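VAL-1 (Chlorella virus, PDB 3IM0) probably cleaves alginate by beta-elimination, as a polysaccharide lyase of family 14. Local coordinates at residues Phe59-Val64 against Phe215-Phe220; Thr111-Arg116 against Ile202-Ser207; Gly123-Tyr128 against Ser188-Asn193. One frame throughout, in Å; residues are numbered along the deposited sequence.

Contact 1. Residues Phe59-Val64 against Phe215-Phe220. With BDP (beta-D-glucopyranuronic acid), chain B.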
loop_
_atom_site.group_PDB
_atom_site.type_symbol
_atom_site.label_atom_id
_atom_site.label_comp_id
_atom_site.label_asym_id
_atom_site.label_seq_id
_atom_site.Cartn_x
_atom_site.Cartn_y
_atom_site.Cartn_z
ATOM N N PHE A 59 -5.041 -9.992 5.229
ATOM C CA PHE A 59 -4.844 -9.557 6.606
ATOM C C PHE A 59 -4.557 -8.065 6.636
ATOM O O PHE A 59 -4.273 -7.496 5.583
ATOM C CB PHE A 59 -3.722 -10.356 7.259
ATOM C CG PHE A 59 -2.301 -10.076 6.794
ATOM C CD1 PHE A 59 -1.447 -9.326 7.601
ATOM C CD2 PHE A 59 -1.853 -10.560 5.574
ATOM C CE1 PHE A 59 -0.161 -9.088 7.167
ATOM C CE2 PHE A 59 -0.531 -10.344 5.147
ATOM C CZ PHE A 59 0.295 -9.599 5.971
ATOM N N SER A 60 -4.613 -7.447 7.805
ATOM C CA SER A 60 -4.390 -6.019 7.867
ATOM C C SER A 60 -3.692 -5.674 9.188
ATOM O O SER A 60 -3.825 -6.416 10.166
ATOM C CB SER A 60 -5.715 -5.257 7.773
ATOM O OG SER A 60 -6.711 -5.624 8.749
ATOM N N PHE A 61 -3.029 -4.540 9.156
ATOM C CA PHE A 61 -2.453 -3.926 10.365
ATOM C C PHE A 61 -2.102 -2.477 10.054
ATOM O O PHE A 61 -1.926 -2.092 8.884
ATOM C CB PHE A 61 -1.187 -4.628 10.817
ATOM C CG PHE A 61 0.028 -4.601 9.930
ATOM C CD1 PHE A 61 0.984 -3.599 10.062
ATOM C CD2 PHE A 61 0.245 -5.585 8.964
ATOM C CE1 PHE A 61 2.103 -3.634 9.246
ATOM C CE2 PHE A 61 1.341 -5.639 8.124
ATOM C CZ PHE A 61 2.277 -4.623 8.288
ATOM N N SER A 62 -1.917 -1.673 11.086
ATOM C CA SER A 62 -1.539 -0.266 10.921
ATOM C C SER A 62 -0.218 -0.055 11.654
ATOM O O SER A 62 -0.017 -0.656 12.693
ATOM C CB SER A 62 -2.589 0.675 11.490
ATOM O OG SER A 62 -2.344 2.043 11.205
ATOM N N ALA A 63 0.666 0.781 11.143
ATOM C CA ALA A 63 1.918 0.991 11.910
ATOM C C ALA A 63 2.294 2.454 11.916
ATOM O O ALA A 63 2.069 3.153 10.924
ATOM C CB ALA A 63 3.032 0.173 11.286
ATOM N N VAL A 64 2.883 2.943 13.022
ATOM C CA VAL A 64 3.460 4.303 13.011
ATOM C C VAL A 64 4.909 4.166 13.505
ATOM O O VAL A 64 5.118 4.430 14.696
ATOM C CB VAL A 64 2.623 5.243 13.863
ATOM C CG1 VAL A 64 3.095 6.710 13.766
ATOM C CG2 VAL A 64 1.149 5.166 13.466
ATOM N N PHE A 215 1.407 3.872 8.220
ATOM C CA PHE A 215 1.441 2.871 7.166
ATOM C C PHE A 215 0.263 1.945 7.415
ATOM O O PHE A 215 0.153 1.341 8.488
ATOM C CB PHE A 215 2.757 2.119 7.226
ATOM C CG PHE A 215 2.882 0.948 6.269
ATOM C CD1 PHE A 215 3.021 1.194 4.908
ATOM C CD2 PHE A 215 2.859 -0.354 6.728
ATOM C CE1 PHE A 215 3.134 0.130 4.038
ATOM C CE2 PHE A 215 2.992 -1.424 5.851
ATOM C CZ PHE A 215 3.142 -1.170 4.500
ATOM N N ASP A 216 -0.639 1.812 6.436
ATOM C CA ASP A 216 -1.757 0.888 6.613
ATOM C C ASP A 216 -1.626 -0.274 5.637
ATOM O O ASP A 216 -1.582 -0.072 4.420
ATOM C CB ASP A 216 -3.105 1.565 6.400
ATOM C CG ASP A 216 -3.598 2.409 7.553
ATOM O OD1 ASP A 216 -4.705 2.983 7.437
ATOM O OD2 ASP A 216 -2.897 2.490 8.576
ATOM N N TRP A 217 -1.555 -1.471 6.219
ATOM C CA TRP A 217 -1.483 -2.681 5.416
ATOM C C TRP A 217 -2.876 -3.292 5.370
ATOM O O TRP A 217 -3.493 -3.428 6.419
ATOM C CB TRP A 217 -0.503 -3.695 6.032
ATOM C CG TRP A 217 -0.400 -4.913 5.178
ATOM C CD1 TRP A 217 -0.999 -6.133 5.353
ATOM C CD2 TRP A 217 0.373 -5.005 3.972
ATOM N NE1 TRP A 217 -0.651 -6.975 4.355
ATOM C CE2 TRP A 217 0.196 -6.303 3.481
ATOM C CE3 TRP A 217 1.189 -4.094 3.287
ATOM C CZ2 TRP A 217 0.823 -6.729 2.301
ATOM C CZ3 TRP A 217 1.813 -4.505 2.121
ATOM C CH2 TRP A 217 1.616 -5.826 1.649
ATOM N N ASN A 218 -3.347 -3.639 4.162
ATOM C CA ASN A 218 -4.675 -4.260 4.147
ATOM C C ASN A 218 -4.755 -4.963 2.784
ATOM O O ASN A 218 -5.086 -4.295 1.803
ATOM C CB ASN A 218 -5.799 -3.263 4.322
ATOM C CG ASN A 218 -7.147 -3.934 4.558
ATOM O OD1 ASN A 218 -7.262 -5.126 4.331
ATOM N ND2 ASN A 218 -8.096 -3.161 5.042
ATOM N N THR A 219 -4.450 -6.257 2.788
ATOM C CA THR A 219 -4.342 -6.937 1.474
ATOM C C THR A 219 -5.579 -7.789 1.240
ATOM O O THR A 219 -6.015 -8.503 2.117
ATOM C CB THR A 219 -3.042 -7.744 1.359
ATOM O OG1 THR A 219 -2.968 -8.389 0.068
ATOM C CG2 THR A 219 -2.937 -8.877 2.380
ATOM N N PHE A 220 -6.117 -7.664 0.024
ATOM C CA PHE A 220 -7.333 -8.382 -0.305
ATOM C C PHE A 220 -7.568 -8.243 -1.813
ATOM O O PHE A 220 -7.012 -7.341 -2.449
ATOM C CB PHE A 220 -8.527 -7.775 0.431
ATOM C CG PHE A 220 -8.734 -6.288 0.213
ATOM C CD1 PHE A 220 -8.115 -5.357 1.039
ATOM C CD2 PHE A 220 -9.527 -5.789 -0.821
ATOM C CE1 PHE A 220 -8.306 -3.994 0.888
ATOM C CE2 PHE A 220 -9.742 -4.436 -0.957
ATOM C CZ PHE A 220 -9.137 -3.500 -0.117
HETATM C C1 BDP B . -10.110 1.468 -1.878
HETATM C C2 BDP B . -10.622 0.461 -2.916
HETATM C C3 BDP B . -11.566 -0.588 -2.397
HETATM C C4 BDP B . -11.202 -1.029 -0.976
HETATM C C5 BDP B . -10.530 -0.010 -0.108
HETATM C C6 BDP B . -10.162 -0.477 1.278
HETATM O O2 BDP B . -11.005 1.280 -4.018
HETATM O O3 BDP B . -11.768 -1.817 -3.145
HETATM O O4 BDP B . -12.366 -1.564 -0.346
HETATM O O5 BDP B . -9.604 0.860 -0.715
HETATM O O6A BDP B . -11.046 -1.107 1.930
HETATM O O6B BDP B . -9.024 -0.238 1.772
#
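W217 meets F59 and F61 on the buried face of an antiparallel strand pair, 59-63 with 215-220. W217 CB lies over one face of the F61 ring, a CH-pi contact 3.6 Å from the ring centroid. W217 CG lies anti to the backbone N (chi1 -178°), which carries the indole out to F59. There W217 NE1 sits over a face of F59, near the rim, 3.2 Å from F59 CZ. F59 and the W217 five-membered ring are oblique, their planes 43° apart. F61 CZ comes to the edge of F215, 4.1 Å from F215 CE2, and the F215 ring stacks on F75. W77, F235 and F238, outside the segments, meet W217 edge-to-face.

W217 N donates to F61 O at 2.8 Å, and F61 N returns a bond to W217 O at 3.0 Å. A63 and F215 do the same.

On the other face S62 OG, in the conformers given, donates to D216 OD2 at 2.7 Å, while D216 OD1 forms a salt bridge with R214. Both have a second conformer, so this bond may not be constant. The chemistry is thus split: an aromatic cluster on the buried face, polar groups on the partly exposed one.

Contact 2. Residues Thr111-Arg116 against Ile202-Ser207; sequences TGASNR and INWSRS. With BDP (beta-D-glucopyranuronic acid), chain B.
The backbones of T111-N115 and W204-R206 run almost opposite ways, 173° apart, and the CA atoms of A113 and W204 lie 6.4 Å from each other. At this spacing a water does the bridging. It donates to W204 O at 2.8 Å and, weakly, to T111 O at 3.1 Å.

The indole of W204 carries most of the side-chain contact. Its CG is anti to the carbonyl carbon (chi1 -84°), which turns the ring toward the strand. A113 CB meets it at the edge, 3.8 Å from W204 CE3. N115 CB approaches the far end of the ring obliquely, 3.5 Å from W204 CH2. The N115 amide plane is turned 47° from the indole. I202 CG2 lies over the centre of one indole face, 3.6 Å above the plane. The polar ends are held elsewhere: W204 NE1 bonds to E187 O, and N115 ND2 to S188 and T172.

R116 lies beyond the contact and turns its guanidinium edge to the bound BDP. R116 NH1 bonds to BDP O6B at 2.9 Å, and R116 NH2 to BDP O5 at 2.8 Å. R116 NH1 bonds to BDP O5 as well.

Strand 112-119 runs between strands 91-99 and 125-130. The 202-207 segment begins the loop between strands 195-202 and 212-221. W204 reaches from this loop to I98 of strand 91-99 and T172 of strand 166-173.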
loop_
_atom_site.group_PDB
_atom_site.type_symbol
_atom_site.label_atom_id
_atom_site.label_comp_id
_atom_site.label_asym_id
_atom_site.label_seq_id
_atom_site.Cartn_x
_atom_site.Cartn_y
_atom_site.Cartn_z
ATOM N N THR A 111 -9.195 16.050 4.693
ATOM C CA THR A 111 -7.973 16.023 5.477
ATOM C C THR A 111 -7.145 14.753 5.292
ATOM O O THR A 111 -6.039 14.658 5.836
ATOM C CB THR A 111 -8.323 16.130 6.982
ATOM O OG1 THR A 111 -9.369 15.195 7.253
ATOM C CG2 THR A 111 -8.855 17.523 7.303
ATOM N N GLY A 112 -7.628 13.775 4.534
ATOM C CA GLY A 112 -6.872 12.531 4.432
ATOM C C GLY A 112 -6.582 12.205 2.964
ATOM O O GLY A 112 -7.364 12.592 2.102
ATOM N N ALA A 113 -5.465 11.523 2.770
ATOM C CA ALA A 113 -5.078 11.013 1.453
ATOM C C ALA A 113 -4.384 9.675 1.618
ATOM O O ALA A 113 -3.925 9.332 2.716
ATOM C CB ALA A 113 -4.207 12.047 0.757
ATOM N N SER A 114 -4.289 8.887 0.526
ATOM C CA SER A 114 -3.516 7.653 0.665
ATOM C C SER A 114 -2.766 7.318 -0.618
ATOM O O SER A 114 -3.201 7.647 -1.722
ATOM C CB SER A 114 -4.404 6.468 1.055
ATOM O OG SER A 114 -5.361 6.207 0.048
ATOM N N ASN A 115 -1.629 6.655 -0.435
ATOM C CA ASN A 115 -0.755 6.237 -1.521
ATOM C C ASN A 115 -0.463 4.754 -1.365
ATOM O O ASN A 115 0.329 4.372 -0.497
ATOM C CB ASN A 115 0.556 7.037 -1.483
ATOM C CG ASN A 115 1.322 6.900 -2.794
ATOM O OD1 ASN A 115 0.753 6.596 -3.839
ATOM N ND2 ASN A 115 2.622 7.120 -2.759
ATOM N N ARG A 116 -1.098 3.897 -2.178
ATOM C CA ARG A 116 -0.990 2.454 -1.976
ATOM C C ARG A 116 -0.547 1.714 -3.217
ATOM O O ARG A 116 -0.665 2.173 -4.358
ATOM C CB ARG A 116 -2.379 1.899 -1.600
ATOM C CG ARG A 116 -2.835 2.299 -0.212
ATOM C CD ARG A 116 -4.131 1.544 0.085
ATOM N NE ARG A 116 -5.247 2.226 -0.563
ATOM C CZ ARG A 116 -6.500 1.787 -0.502
ATOM N NH1 ARG A 116 -6.764 0.664 0.160
ATOM N NH2 ARG A 116 -7.411 2.526 -1.135
ATOM N N ILE A 202 1.968 16.517 -7.002
ATOM C CA ILE A 202 0.822 16.143 -6.208
ATOM C C ILE A 202 0.580 17.083 -5.039
ATOM O O ILE A 202 1.575 17.424 -4.376
ATOM C CB ILE A 202 1.062 14.702 -5.660
ATOM C CG1 ILE A 202 1.408 13.684 -6.734
ATOM C CG2 ILE A 202 -0.138 14.296 -4.821
ATOM C CD1 ILE A 202 2.004 12.389 -6.149
ATOM N N ASN A 203 -0.658 17.439 -4.798
ATOM C CA ASN A 203 -1.071 18.032 -3.529
ATOM C C ASN A 203 -1.490 16.907 -2.586
ATOM O O ASN A 203 -2.571 16.310 -2.727
ATOM C CB ASN A 203 -2.230 18.982 -3.736
ATOM C CG ASN A 203 -1.837 20.449 -3.913
ATOM O OD1 ASN A 203 -2.688 21.258 -4.295
ATOM N ND2 ASN A 203 -0.595 20.784 -3.623
ATOM N N TRP A 204 -0.649 16.563 -1.598
ATOM C CA TRP A 204 -1.027 15.472 -0.707
ATOM C C TRP A 204 -1.893 15.906 0.463
ATOM O O TRP A 204 -2.636 15.104 1.024
ATOM C CB TRP A 204 0.260 14.836 -0.145
ATOM C CG TRP A 204 0.887 13.819 -1.030
ATOM C CD1 TRP A 204 2.131 13.833 -1.570
ATOM C CD2 TRP A 204 0.282 12.594 -1.500
ATOM N NE1 TRP A 204 2.351 12.711 -2.337
ATOM C CE2 TRP A 204 1.230 11.940 -2.308
ATOM C CE3 TRP A 204 -0.973 12.018 -1.291
ATOM C CZ2 TRP A 204 0.957 10.706 -2.926
ATOM C CZ3 TRP A 204 -1.258 10.793 -1.900
ATOM C CH2 TRP A 204 -0.283 10.177 -2.699
ATOM N N SER A 205 -1.836 17.183 0.841
ATOM C CA SER A 205 -2.748 17.695 1.853
ATOM C C SER A 205 -2.972 19.207 1.703
ATOM O O SER A 205 -2.235 19.894 0.993
ATOM C CB SER A 205 -2.228 17.389 3.261
ATOM O OG SER A 205 -1.295 18.398 3.644
ATOM N N ARG A 206 -3.950 19.729 2.403
ATOM C CA ARG A 206 -4.420 21.102 2.315
ATOM C C ARG A 206 -3.772 22.036 3.331
ATOM O O ARG A 206 -4.003 23.242 3.253
ATOM C CB ARG A 206 -5.944 21.120 2.522
ATOM C CG ARG A 206 -6.362 20.912 3.969
ATOM C CD ARG A 206 -7.827 20.533 4.131
ATOM N NE ARG A 206 -8.738 21.413 3.412
ATOM C CZ ARG A 206 -9.356 21.141 2.257
ATOM N NH1 ARG A 206 -9.161 19.982 1.648
ATOM N NH2 ARG A 206 -10.168 22.019 1.680
ATOM N N SER A 207 -3.004 21.476 4.260
ATOM C CA SER A 207 -2.438 22.253 5.370
ATOM C C SER A 207 -1.171 21.633 5.937
ATOM O O SER A 207 -0.983 20.414 5.988
ATOM C CB SER A 207 -3.495 22.415 6.469
ATOM O OG SER A 207 -2.961 23.032 7.629
HETATM C C1 BDP B . -10.110 1.468 -1.878
HETATM C C2 BDP B . -10.622 0.461 -2.916
HETATM C C3 BDP B . -11.566 -0.588 -2.397
HETATM C C4 BDP B . -11.202 -1.029 -0.976
HETATM C C5 BDP B . -10.530 -0.010 -0.108
HETATM C C6 BDP B . -10.162 -0.477 1.278
HETATM O O2 BDP B . -11.005 1.280 -4.018
HETATM O O3 BDP B . -11.768 -1.817 -3.145
HETATM O O4 BDP B . -12.366 -1.564 -0.346
HETATM O O5 BDP B . -9.604 0.860 -0.715
HETATM O O6A BDP B . -11.046 -1.107 1.930
HETATM O O6B BDP B . -9.024 -0.238 1.772
HETATM O O HOH W 1 -4.464 14.975 3.197
#

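Contact 3. Residues Gly123-Tyr128 against Ser188-Asn193; sequences GGVIDY and SYVIVN. With BDP (beta-D-glucopyranuronic acid), chain B.
The carboxylate of D127 is the flat group that meets S188. S188 OG donates to D127 OD2 at 2.7 Å. It arrives on the syn side, 32° out of the carboxylate plane. Both side chains point into the space between the strands. D127 CG is anti to its backbone N (chi1 -175°), and this carries the acid across to the serine. S188 OG has a second polar neighbour, N115, whose ND2 donates to it. The buried acid therefore has a hydroxyl donor that is itself held by a second-shell amide.

The Y128 ring is the other flat group. Its edge turns to the bound BDP. BDP C1 lies in the plane of the ring. Y128 OH is modelled 2.4 Å from BDP O2, a hydrogen bond so short that its length is doubtful; either hydroxyl could donate. G148 N also bonds to Y128 OH.

The rest of the interface is apolar. V190 CG2 passes obliquely by D127 CB at 3.7 Å. V125 and V192 reach toward each other tip to tip, with V125 CG1 3.9 Å from V192 CG2. V125 CG1 is also 4.2 Å from V190 CG1. L160 and F156, from loops, flank the valines.

The strand axes come within 7.8 Å and run 160° apart, so the strands pack face to face and are not paired by backbone bonds. Strand 125-130 belongs to the seven-stranded sheet and strand 186-192 to the eight-stranded one. Alternate residues of the first strand thus serve two sides: V125 and D127 face the interior, while Y128 reaches the sugar. This is the two-sheet packing of a beta sandwich, consistent with the concanavalin-like fold of this lyase family.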
loop_
_atom_site.group_PDB
_atom_site.type_symbol
_atom_site.label_atom_id
_atom_site.label_comp_id
_atom_site.label_asym_id
_atom_site.label_seq_id
_atom_site.Cartn_x
_atom_site.Cartn_y
_atom_site.Cartn_z
ATOM N N GLY A 123 -0.459 -10.083 -12.718
ATOM C CA GLY A 123 0.711 -9.678 -11.949
ATOM C C GLY A 123 1.175 -8.264 -12.203
ATOM O O GLY A 123 2.337 -7.933 -11.868
ATOM N N GLY A 124 0.328 -7.413 -12.761
ATOM C CA GLY A 124 0.728 -6.023 -12.973
ATOM C C GLY A 124 0.771 -5.303 -11.628
ATOM O O GLY A 124 0.284 -5.814 -10.618
ATOM N N VAL A 125 1.304 -4.086 -11.647
ATOM C CA VAL A 125 1.292 -3.267 -10.431
ATOM C C VAL A 125 0.912 -1.838 -10.806
ATOM O O VAL A 125 1.284 -1.330 -11.869
ATOM C CB VAL A 125 2.665 -3.274 -9.739
ATOM C CG1 VAL A 125 2.704 -2.274 -8.589
ATOM C CG2 VAL A 125 3.049 -4.676 -9.265
ATOM N N ILE A 126 0.188 -1.152 -9.944
ATOM C CA ILE A 126 -0.110 0.253 -10.112
ATOM C C ILE A 126 0.066 0.999 -8.771
ATOM O O ILE A 126 -0.032 0.393 -7.712
ATOM C CB ILE A 126 -1.552 0.534 -10.559
ATOM C CG1 ILE A 126 -2.619 -0.086 -9.647
ATOM C CG2 ILE A 126 -1.751 0.085 -12.004
ATOM C CD1 ILE A 126 -4.010 0.452 -9.972
ATOM N N ASP A 127 0.308 2.285 -8.920
ATOM C CA ASP A 127 0.206 3.199 -7.773
ATOM C C ASP A 127 -1.262 3.570 -7.660
ATOM O O ASP A 127 -1.904 3.923 -8.664
ATOM C CB ASP A 127 1.132 4.375 -8.014
ATOM C CG ASP A 127 1.224 5.357 -6.864
ATOM O OD1 ASP A 127 0.701 5.118 -5.755
ATOM O OD2 ASP A 127 1.880 6.386 -7.107
ATOM N N TYR A 128 -1.885 3.476 -6.481
ATOM C CA TYR A 128 -3.331 3.735 -6.393
ATOM C C TYR A 128 -3.538 4.824 -5.352
ATOM O O TYR A 128 -3.164 4.602 -4.192
ATOM C CB TYR A 128 -3.995 2.395 -6.030
ATOM C CG TYR A 128 -5.507 2.345 -5.970
ATOM C CD1 TYR A 128 -6.271 2.631 -7.090
ATOM C CD2 TYR A 128 -6.152 1.999 -4.785
ATOM C CE1 TYR A 128 -7.661 2.590 -7.050
ATOM C CE2 TYR A 128 -7.539 1.950 -4.717
ATOM C CZ TYR A 128 -8.272 2.245 -5.857
ATOM O OH TYR A 128 -9.648 2.198 -5.827
ATOM N N SER A 188 5.145 10.841 -5.714
ATOM C CA SER A 188 5.097 9.443 -5.342
ATOM C C SER A 188 6.045 8.647 -6.221
ATOM O O SER A 188 6.310 9.007 -7.362
ATOM C CB SER A 188 3.653 8.946 -5.512
ATOM O OG SER A 188 3.640 7.529 -5.386
ATOM N N TYR A 189 6.558 7.508 -5.762
ATOM C CA TYR A 189 7.209 6.569 -6.668
ATOM C C TYR A 189 6.870 5.129 -6.310
ATOM O O TYR A 189 6.567 4.800 -5.167
ATOM C CB TYR A 189 8.719 6.700 -6.670
ATOM C CG TYR A 189 9.618 6.444 -5.487
ATOM C CD1 TYR A 189 9.950 5.171 -5.083
ATOM C CD2 TYR A 189 10.156 7.534 -4.774
ATOM C CE1 TYR A 189 10.790 4.940 -3.987
ATOM C CE2 TYR A 189 10.993 7.310 -3.692
ATOM C CZ TYR A 189 11.299 6.036 -3.308
ATOM O OH TYR A 189 12.135 5.777 -2.230
ATOM N N VAL A 190 6.978 4.292 -7.336
ATOM C CA VAL A 190 6.800 2.858 -7.094
ATOM C C VAL A 190 8.023 2.138 -7.659
ATOM O O VAL A 190 8.484 2.518 -8.743
ATOM C CB VAL A 190 5.517 2.328 -7.727
ATOM C CG1 VAL A 190 5.497 0.815 -7.771
ATOM C CG2 VAL A 190 4.306 2.863 -6.961
ATOM N N ILE A 191 8.527 1.159 -6.920
ATOM C CA ILE A 191 9.593 0.314 -7.421
ATOM C C ILE A 191 9.124 -1.133 -7.406
ATOM O O ILE A 191 8.603 -1.544 -6.366
ATOM C CB ILE A 191 10.916 0.440 -6.617
ATOM C CG1 ILE A 191 11.363 1.892 -6.452
ATOM C CG2 ILE A 191 12.003 -0.423 -7.215
ATOM C CD1 ILE A 191 12.577 2.039 -5.536
ATOM N N VAL A 192 9.317 -1.810 -8.537
ATOM C CA VAL A 192 9.028 -3.244 -8.594
ATOM C C VAL A 192 10.239 -3.951 -9.214
ATOM O O VAL A 192 10.600 -3.669 -10.369
ATOM C CB VAL A 192 7.758 -3.626 -9.355
ATOM C CG1 VAL A 192 7.506 -5.134 -9.224
ATOM C CG2 VAL A 192 6.553 -2.822 -8.856
ATOM N N ASN A 193 10.820 -4.853 -8.435
ATOM C CA ASN A 193 11.998 -5.612 -8.894
ATOM C C ASN A 193 13.046 -4.725 -9.576
ATOM O O ASN A 193 13.558 -5.024 -10.663
ATOM C CB ASN A 193 11.546 -6.743 -9.816
ATOM C CG ASN A 193 10.742 -7.752 -8.998
ATOM O OD1 ASN A 193 11.123 -8.005 -7.852
ATOM N ND2 ASN A 193 9.709 -8.261 -9.666
HETATM C C1 BDP B . -10.110 1.468 -1.878
HETATM C C2 BDP B . -10.622 0.461 -2.916
HETATM C C3 BDP B . -11.566 -0.588 -2.397
HETATM C C4 BDP B . -11.202 -1.029 -0.976
HETATM C C5 BDP B . -10.530 -0.010 -0.108
HETATM C C6 BDP B . -10.162 -0.477 1.278
HETATM O O2 BDP B . -11.005 1.280 -4.018
HETATM O O3 BDP B . -11.768 -1.817 -3.145
HETATM O O4 BDP B . -12.366 -1.564 -0.346
HETATM O O5 BDP B . -9.604 0.860 -0.715
HETATM O O6A BDP B . -11.046 -1.107 1.930
HETATM O O6B BDP B . -9.024 -0.238 1.772
#

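Overall arrangement
From the N terminus, the chain first meets segment 59-64, which opens the loop that contact 1 closes at 215-220. Inside that loop, 111-116 opens a second one, closed by contact 2 at 202-207. Contact 3 is innermost, joining 123-128 to 188-193. The three are nested and none cross. Contact 1 pairs neighbouring strands of the seven-stranded sheet. Contact 2 ties the same sheet to the loop after strand 195-202, and contact 3 ties it to the eight-stranded sheet. Contacts 2 and 3 touch through adjacent strands 112-119 and 125-130, and N115 of contact 2 also reaches S188 of contact 3. The centres lie about 17 to 18 Å apart, yet all three have a segment that reaches BDP.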